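Local structure of gamma-resorcylate decarboxylase (Polaromonas, 4QRO) at residues 148-162 with 203-217. The protein probably catalyses the manganese-dependent, non-oxidative decarboxylation of gamma-resorcylate (2,6-dihydroxybenzoate) to resorcinol, as an amidohydrolase-family enzyme. Numbering follows the deposited sequence.
Sequences WPFWETVQALDVPFY and SGLFDKYPALKIILG
Leu-205 divides its two methyls between two indoles: CD1 lies over the centre of one face of Trp-148, 3.8 Å from the centroid of the five-membered ring, while CD2 covers a face of Trp-151, whose opposite face is taken by Phe-150. The Trp-148 edge meets Ser-203 O in plane, CZ2 to O 3.6 Å, and its NE1 is hydrogen-bonded to Asp-143 O. With CG anti to the carbonyl carbon (chi1 -76°), this indole puts its CZ2 and CH2 atoms against the backbone of Ser-203 and Gly-204. An alanine in place of Trp-148 would probably open a gap beside Leu-205 CD1 and Gly-204 and leave Asp-143 O without its indole N-H donor. The Tyr-209 ring is sandwiched between Lys-208 CG and Glu-152 CA, with Gln-155 NE2 at its edge. Ile-215 CG2 lies over one face of the Tyr-162 ring, toward its rim, in a CH-pi contact; the Tyr-162 hydroxyl is hydrogen-bonded to Glu-8, a manganese ligand.

Beyond the rings, the extended Gln-155 side chain holds the 209-212 beta turn: Ala-211 N donates to a lone pair of OE1, in the carbonyl plane, at 3.0 Å, and a water links NE2 to Lys-208 O. Asp-158 OD1 makes a long salt bridge to Lys-213 NZ (3.7 Å); its OD2 pairs with Lys-323.

Residues 161-162 and 214-215 then pair as parallel strands, with hydrogen bonds from Phe-161 N to Lys-213 O (3.0 Å) and from Ile-215 N to Phe-161 O (2.9 Å). The arrangement illustrates how helix-strand units pack side by side in an amidohydrolase barrel: strands 125-128 and 257-260 flank the pair, and helix 106-118 packs against helix 148-157 through Phe-150 and Val-154.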
loop_
_atom_site.group_PDB
_atom_site.type_symbol
_atom_site.label_atom_id
_atom_site.label_comp_id
_atom_site.label_asym_id
_atom_site.label_seq_id
_atom_site.Cartn_x
_atom_site.Cartn_y
_atom_site.Cartn_z
ATOM N N TRP A 148 -24.096 -10.314 1.810
ATOM C CA TRP A 148 -24.764 -9.642 0.687
ATOM C C TRP A 148 -26.167 -9.118 1.074
ATOM O O TRP A 148 -26.541 -8.027 0.673
ATOM C CB TRP A 148 -24.744 -10.523 -0.575
ATOM C CG TRP A 148 -23.358 -10.493 -1.219
ATOM C CD1 TRP A 148 -22.167 -10.641 -0.579
ATOM C CD2 TRP A 148 -23.045 -10.300 -2.610
ATOM N NE1 TRP A 148 -21.127 -10.565 -1.473
ATOM C CE2 TRP A 148 -21.636 -10.360 -2.730
ATOM C CE3 TRP A 148 -23.818 -10.087 -3.767
ATOM C CZ2 TRP A 148 -20.972 -10.219 -3.963
ATOM C CZ3 TRP A 148 -23.163 -9.955 -4.999
ATOM C CH2 TRP A 148 -21.745 -10.006 -5.079
ATOM N N PRO A 149 -26.917 -9.869 1.900
ATOM C CA PRO A 149 -28.172 -9.294 2.437
ATOM C C PRO A 149 -27.967 -8.095 3.378
ATOM O O PRO A 149 -28.809 -7.206 3.431
ATOM C CB PRO A 149 -28.813 -10.477 3.190
ATOM C CG PRO A 149 -28.209 -11.702 2.574
ATOM C CD PRO A 149 -26.809 -11.316 2.172
ATOM N N PHE A 150 -26.875 -8.073 4.135
ATOM C CA PHE A 150 -26.545 -6.908 4.942
ATOM C C PHE A 150 -26.313 -5.685 4.037
ATOM O O PHE A 150 -26.838 -4.600 4.313
ATOM C CB PHE A 150 -25.318 -7.153 5.858
ATOM C CG PHE A 150 -24.693 -5.886 6.375
ATOM C CD1 PHE A 150 -25.176 -5.271 7.514
ATOM C CD2 PHE A 150 -23.617 -5.302 5.712
ATOM C CE1 PHE A 150 -24.615 -4.089 7.992
ATOM C CE2 PHE A 150 -23.067 -4.108 6.170
ATOM C CZ PHE A 150 -23.565 -3.497 7.304
ATOM N N TRP A 151 -25.536 -5.863 2.966
ATOM C CA TRP A 151 -25.269 -4.766 2.017
ATOM C C TRP A 151 -26.546 -4.283 1.342
ATOM O O TRP A 151 -26.708 -3.101 1.050
ATOM C CB TRP A 151 -24.221 -5.206 0.983
ATOM C CG TRP A 151 -22.828 -5.365 1.595
ATOM C CD1 TRP A 151 -22.084 -6.518 1.692
ATOM C CD2 TRP A 151 -22.017 -4.324 2.179
ATOM N NE1 TRP A 151 -20.887 -6.260 2.335
ATOM C CE2 TRP A 151 -20.812 -4.923 2.616
ATOM C CE3 TRP A 151 -22.193 -2.947 2.362
ATOM C CZ2 TRP A 151 -19.787 -4.186 3.231
ATOM C CZ3 TRP A 151 -21.179 -2.211 2.980
ATOM C CH2 TRP A 151 -19.996 -2.832 3.410
ATOM N N GLU A 152 -27.474 -5.197 1.090
ATOM C CA GLU A 152 -28.752 -4.805 0.484
ATOM C C GLU A 152 -29.468 -3.827 1.424
ATOM O O GLU A 152 -30.143 -2.898 0.952
ATOM C CB GLU A 152 -29.642 -6.032 0.219
ATOM C CG GLU A 152 -31.021 -5.714 -0.367
ATOM C CD GLU A 152 -31.832 -6.977 -0.638
ATOM O OE1 GLU A 152 -31.576 -8.014 0.010
ATOM O OE2 GLU A 152 -32.730 -6.944 -1.501
ATOM N N THR A 153 -29.321 -4.058 2.735
ATOM C CA THR A 153 -29.893 -3.196 3.774
ATOM C C THR A 153 -29.181 -1.826 3.805
ATOM O O THR A 153 -29.835 -0.790 3.850
ATOM C CB THR A 153 -29.875 -3.896 5.164
ATOM O OG1 THR A 153 -30.710 -5.062 5.117
ATOM C CG2 THR A 153 -30.384 -2.999 6.243
ATOM N N VAL A 154 -27.851 -1.830 3.741
ATOM C CA VAL A 154 -27.079 -0.584 3.685
ATOM C C VAL A 154 -27.551 0.270 2.511
ATOM O O VAL A 154 -27.833 1.452 2.701
ATOM C CB VAL A 154 -25.533 -0.820 3.566
ATOM C CG1 VAL A 154 -24.805 0.502 3.396
ATOM C CG2 VAL A 154 -24.966 -1.555 4.782
ATOM N N GLN A 155 -27.667 -0.326 1.318
ATOM C CA GLN A 155 -28.106 0.428 0.126
ATOM C C GLN A 155 -29.555 0.924 0.253
ATOM O O GLN A 155 -29.860 2.050 -0.131
ATOM C CB GLN A 155 -27.962 -0.408 -1.145
ATOM C CG GLN A 155 -28.212 0.374 -2.424
ATOM C CD GLN A 155 -28.303 -0.514 -3.654
ATOM O OE1 GLN A 155 -27.466 -0.424 -4.554
ATOM N NE2 GLN A 155 -29.306 -1.392 -3.690
ATOM N N ALA A 156 -30.433 0.100 0.821
ATOM C CA ALA A 156 -31.839 0.509 1.018
ATOM C C ALA A 156 -31.958 1.696 1.977
ATOM O O ALA A 156 -32.717 2.627 1.725
ATOM C CB ALA A 156 -32.669 -0.664 1.517
ATOM N N LEU A 157 -31.187 1.672 3.065
ATOM C CA LEU A 157 -31.117 2.797 4.006
ATOM C C LEU A 157 -30.436 4.007 3.383
ATOM O O LEU A 157 -30.667 5.143 3.815
ATOM C CB LEU A 157 -30.378 2.385 5.294
ATOM C CG LEU A 157 -31.092 1.340 6.141
ATOM C CD1 LEU A 157 -30.171 0.810 7.229
ATOM C CD2 LEU A 157 -32.381 1.929 6.730
ATOM N N ASP A 158 -29.587 3.751 2.381
ATOM C CA ASP A 158 -28.842 4.795 1.680
ATOM C C ASP A 158 -27.973 5.634 2.628
ATOM O O ASP A 158 -27.995 6.874 2.600
ATOM C CB ASP A 158 -29.785 5.689 0.852
ATOM C CG ASP A 158 -29.030 6.608 -0.109
ATOM O OD1 ASP A 158 -27.903 6.265 -0.539
ATOM O OD2 ASP A 158 -29.561 7.688 -0.428
ATOM N N VAL A 159 -27.197 4.933 3.450
ATOM C CA VAL A 159 -26.196 5.537 4.309
ATOM C C VAL A 159 -24.813 4.911 4.009
ATOM O O VAL A 159 -24.729 3.731 3.638
ATOM C CB VAL A 159 -26.507 5.383 5.810
ATOM C CG1 VAL A 159 -27.792 6.113 6.183
ATOM C CG2 VAL A 159 -26.544 3.913 6.228
ATOM N N PRO A 160 -23.736 5.707 4.156
ATOM C CA PRO A 160 -22.384 5.192 3.862
ATOM C C PRO A 160 -21.825 4.259 4.928
ATOM O O PRO A 160 -22.264 4.306 6.089
ATOM C CB PRO A 160 -21.530 6.468 3.814
ATOM C CG PRO A 160 -22.490 7.568 3.555
ATOM C CD PRO A 160 -23.729 7.175 4.309
ATOM N N PHE A 161 -20.808 3.478 4.551
ATOM C CA PHE A 161 -20.162 2.511 5.453
ATOM C C PHE A 161 -18.692 2.876 5.440
ATOM O O PHE A 161 -18.092 2.865 4.373
ATOM C CB PHE A 161 -20.412 1.089 4.901
ATOM C CG PHE A 161 -19.781 -0.041 5.690
ATOM C CD1 PHE A 161 -18.413 -0.322 5.580
ATOM C CD2 PHE A 161 -20.556 -0.875 6.477
ATOM C CE1 PHE A 161 -17.834 -1.350 6.284
ATOM C CE2 PHE A 161 -19.980 -1.941 7.164
ATOM C CZ PHE A 161 -18.623 -2.178 7.069
ATOM N N TYR A 162 -18.142 3.190 6.608
ATOM C CA TYR A 162 -16.741 3.622 6.760
ATOM C C TYR A 162 -15.961 2.391 7.116
ATOM O O TYR A 162 -16.157 1.816 8.188
ATOM C CB TYR A 162 -16.630 4.672 7.867
ATOM C CG TYR A 162 -15.413 5.571 7.795
ATOM C CD1 TYR A 162 -14.122 5.044 7.768
ATOM C CD2 TYR A 162 -15.558 6.971 7.782
ATOM C CE1 TYR A 162 -13.016 5.880 7.703
ATOM C CE2 TYR A 162 -14.458 7.815 7.712
ATOM C CZ TYR A 162 -13.189 7.269 7.670
ATOM O OH TYR A 162 -12.101 8.135 7.621
ATOM N N SER A 203 -15.314 -8.592 -5.720
ATOM C CA SER A 203 -16.317 -9.627 -5.462
ATOM C C SER A 203 -17.538 -9.492 -6.320
ATOM O O SER A 203 -18.336 -10.422 -6.381
ATOM C CB SER A 203 -16.750 -9.612 -4.008
ATOM O OG SER A 203 -17.413 -8.387 -3.724
ATOM N N GLY A 204 -17.716 -8.332 -6.950
ATOM C CA GLY A 204 -18.939 -8.050 -7.699
ATOM C C GLY A 204 -20.043 -7.456 -6.845
ATOM O O GLY A 204 -21.175 -7.252 -7.308
ATOM N N LEU A 205 -19.730 -7.139 -5.599
ATOM C CA LEU A 205 -20.723 -6.511 -4.705
ATOM C C LEU A 205 -21.367 -5.267 -5.314
ATOM O O LEU A 205 -22.566 -5.016 -5.148
ATOM C CB LEU A 205 -20.044 -6.118 -3.393
ATOM C CG LEU A 205 -20.957 -5.566 -2.319
ATOM C CD1 LEU A 205 -21.894 -6.680 -1.844
ATOM C CD2 LEU A 205 -20.118 -5.052 -1.152
ATOM N N PHE A 206 -20.566 -4.470 -6.001
ATOM C CA PHE A 206 -21.047 -3.192 -6.520
ATOM C C PHE A 206 -21.747 -3.296 -7.873
ATOM O O PHE A 206 -22.334 -2.311 -8.324
ATOM C CB PHE A 206 -19.913 -2.153 -6.539
ATOM C CG PHE A 206 -19.267 -1.965 -5.198
ATOM C CD1 PHE A 206 -19.952 -1.349 -4.157
ATOM C CD2 PHE A 206 -17.981 -2.426 -4.959
ATOM C CE1 PHE A 206 -19.371 -1.221 -2.907
ATOM C CE2 PHE A 206 -17.392 -2.288 -3.716
ATOM C CZ PHE A 206 -18.081 -1.680 -2.689
ATOM N N ASP A 207 -21.675 -4.470 -8.511
ATOM C CA ASP A 207 -22.537 -4.799 -9.665
ATOM C C ASP A 207 -23.965 -5.035 -9.159
ATOM O O ASP A 207 -24.945 -4.588 -9.753
ATOM C CB ASP A 207 -22.047 -6.066 -10.359
ATOM C CG ASP A 207 -20.706 -5.886 -11.038
ATOM O OD1 ASP A 207 -20.399 -4.752 -11.453
ATOM O OD2 ASP A 207 -19.981 -6.892 -11.177
ATOM N N LYS A 208 -24.074 -5.737 -8.044
ATOM C CA LYS A 208 -25.388 -6.058 -7.452
ATOM C C LYS A 208 -26.032 -4.875 -6.701
ATOM O O LYS A 208 -27.247 -4.663 -6.779
ATOM C CB LYS A 208 -25.196 -7.238 -6.498
ATOM C CG LYS A 208 -26.457 -7.684 -5.764
ATOM C CD LYS A 208 -27.520 -8.171 -6.733
ATOM C CE LYS A 208 -28.780 -8.584 -5.995
ATOM N NZ LYS A 208 -29.908 -8.735 -6.948
ATOM N N TYR A 209 -25.226 -4.133 -5.935
ATOM C CA TYR A 209 -25.709 -2.984 -5.164
ATOM C C TYR A 209 -24.909 -1.746 -5.593
ATOM O O TYR A 209 -24.049 -1.266 -4.861
ATOM C CB TYR A 209 -25.576 -3.242 -3.654
ATOM C CG TYR A 209 -26.180 -4.544 -3.250
ATOM C CD1 TYR A 209 -27.562 -4.779 -3.396
ATOM C CD2 TYR A 209 -25.393 -5.555 -2.739
ATOM C CE1 TYR A 209 -28.115 -6.005 -3.044
ATOM C CE2 TYR A 209 -25.933 -6.778 -2.389
ATOM C CZ TYR A 209 -27.288 -7.002 -2.540
ATOM O OH TYR A 209 -27.785 -8.220 -2.174
ATOM N N PRO A 210 -25.192 -1.222 -6.790
ATOM C CA PRO A 210 -24.355 -0.153 -7.338
ATOM C C PRO A 210 -24.451 1.218 -6.669
ATOM O O PRO A 210 -23.618 2.079 -6.955
ATOM C CB PRO A 210 -24.817 -0.071 -8.812
ATOM C CG PRO A 210 -26.203 -0.624 -8.808
ATOM C CD PRO A 210 -26.188 -1.705 -7.770
ATOM N N ALA A 211 -25.445 1.440 -5.812
ATOM C CA ALA A 211 -25.584 2.720 -5.078
ATOM C C ALA A 211 -24.872 2.768 -3.702
ATOM O O ALA A 211 -24.920 3.801 -3.005
ATOM C CB ALA A 211 -27.063 3.090 -4.935
ATOM N N LEU A 212 -24.190 1.685 -3.317
ATOM C CA LEU A 212 -23.427 1.686 -2.056
ATOM C C LEU A 212 -22.351 2.766 -2.057
ATOM O O LEU A 212 -21.738 3.063 -3.106
ATOM C CB LEU A 212 -22.730 0.344 -1.816
ATOM C CG LEU A 212 -23.620 -0.851 -1.484
ATOM C CD1 LEU A 212 -22.772 -2.110 -1.447
ATOM C CD2 LEU A 212 -24.374 -0.619 -0.176
ATOM N N LYS A 213 -22.113 3.315 -0.866
ATOM C CA LYS A 213 -21.069 4.297 -0.636
ATOM C C LYS A 213 -20.135 3.824 0.470
ATOM O O LYS A 213 -20.568 3.636 1.606
ATOM C CB LYS A 213 -21.747 5.603 -0.256
ATOM C CG LYS A 213 -22.690 6.086 -1.367
ATOM C CD LYS A 213 -23.306 7.438 -1.051
ATOM C CE LYS A 213 -24.561 7.693 -1.878
ATOM N NZ LYS A 213 -25.382 8.800 -1.312
ATOM N N ILE A 214 -18.859 3.613 0.125
ATOM C CA ILE A 214 -17.861 3.168 1.086
ATOM C C ILE A 214 -16.861 4.309 1.297
ATOM O O ILE A 214 -16.416 4.955 0.335
ATOM C CB ILE A 214 -17.117 1.905 0.586
ATOM C CG1 ILE A 214 -18.101 0.859 0.039
ATOM C CG2 ILE A 214 -16.188 1.345 1.668
ATOM C CD1 ILE A 214 -19.074 0.278 1.038
ATOM N N ILE A 215 -16.522 4.569 2.550
ATOM C CA ILE A 215 -15.561 5.607 2.900
ATOM C C ILE A 215 -14.287 4.948 3.415
ATOM O O ILE A 215 -14.334 4.018 4.238
ATOM C CB ILE A 215 -16.108 6.536 3.983
ATOM C CG1 ILE A 215 -17.463 7.120 3.548
ATOM C CG2 ILE A 215 -15.131 7.673 4.257
ATOM C CD1 ILE A 215 -18.133 7.951 4.599
ATOM N N LEU A 216 -13.148 5.438 2.930
ATOM C CA LEU A 216 -11.830 5.047 3.445
ATOM C C LEU A 216 -11.095 6.250 4.033
ATOM O O LEU A 216 -11.082 7.336 3.454
ATOM C CB LEU A 216 -10.971 4.431 2.345
ATOM C CG LEU A 216 -11.519 3.211 1.624
ATOM C CD1 LEU A 216 -10.598 2.843 0.478
ATOM C CD2 LEU A 216 -11.684 2.040 2.582
ATOM N N GLY A 217 -10.454 6.070 5.176
ATOM C CA GLY A 217 -9.636 7.132 5.710
ATOM C C GLY A 217 -8.247 7.148 5.103
ATOM O O GLY A 217 -7.915 6.350 4.215
HETATM O O HOH W 1 -29.368 -3.300 -6.081
HETATM O O HOH W 2 -26.436 3.791 -0.597
HETATM O O HOH W 3 -25.501 7.999 1.311
HETATM O O HOH W 4 -24.323 3.069 0.907
#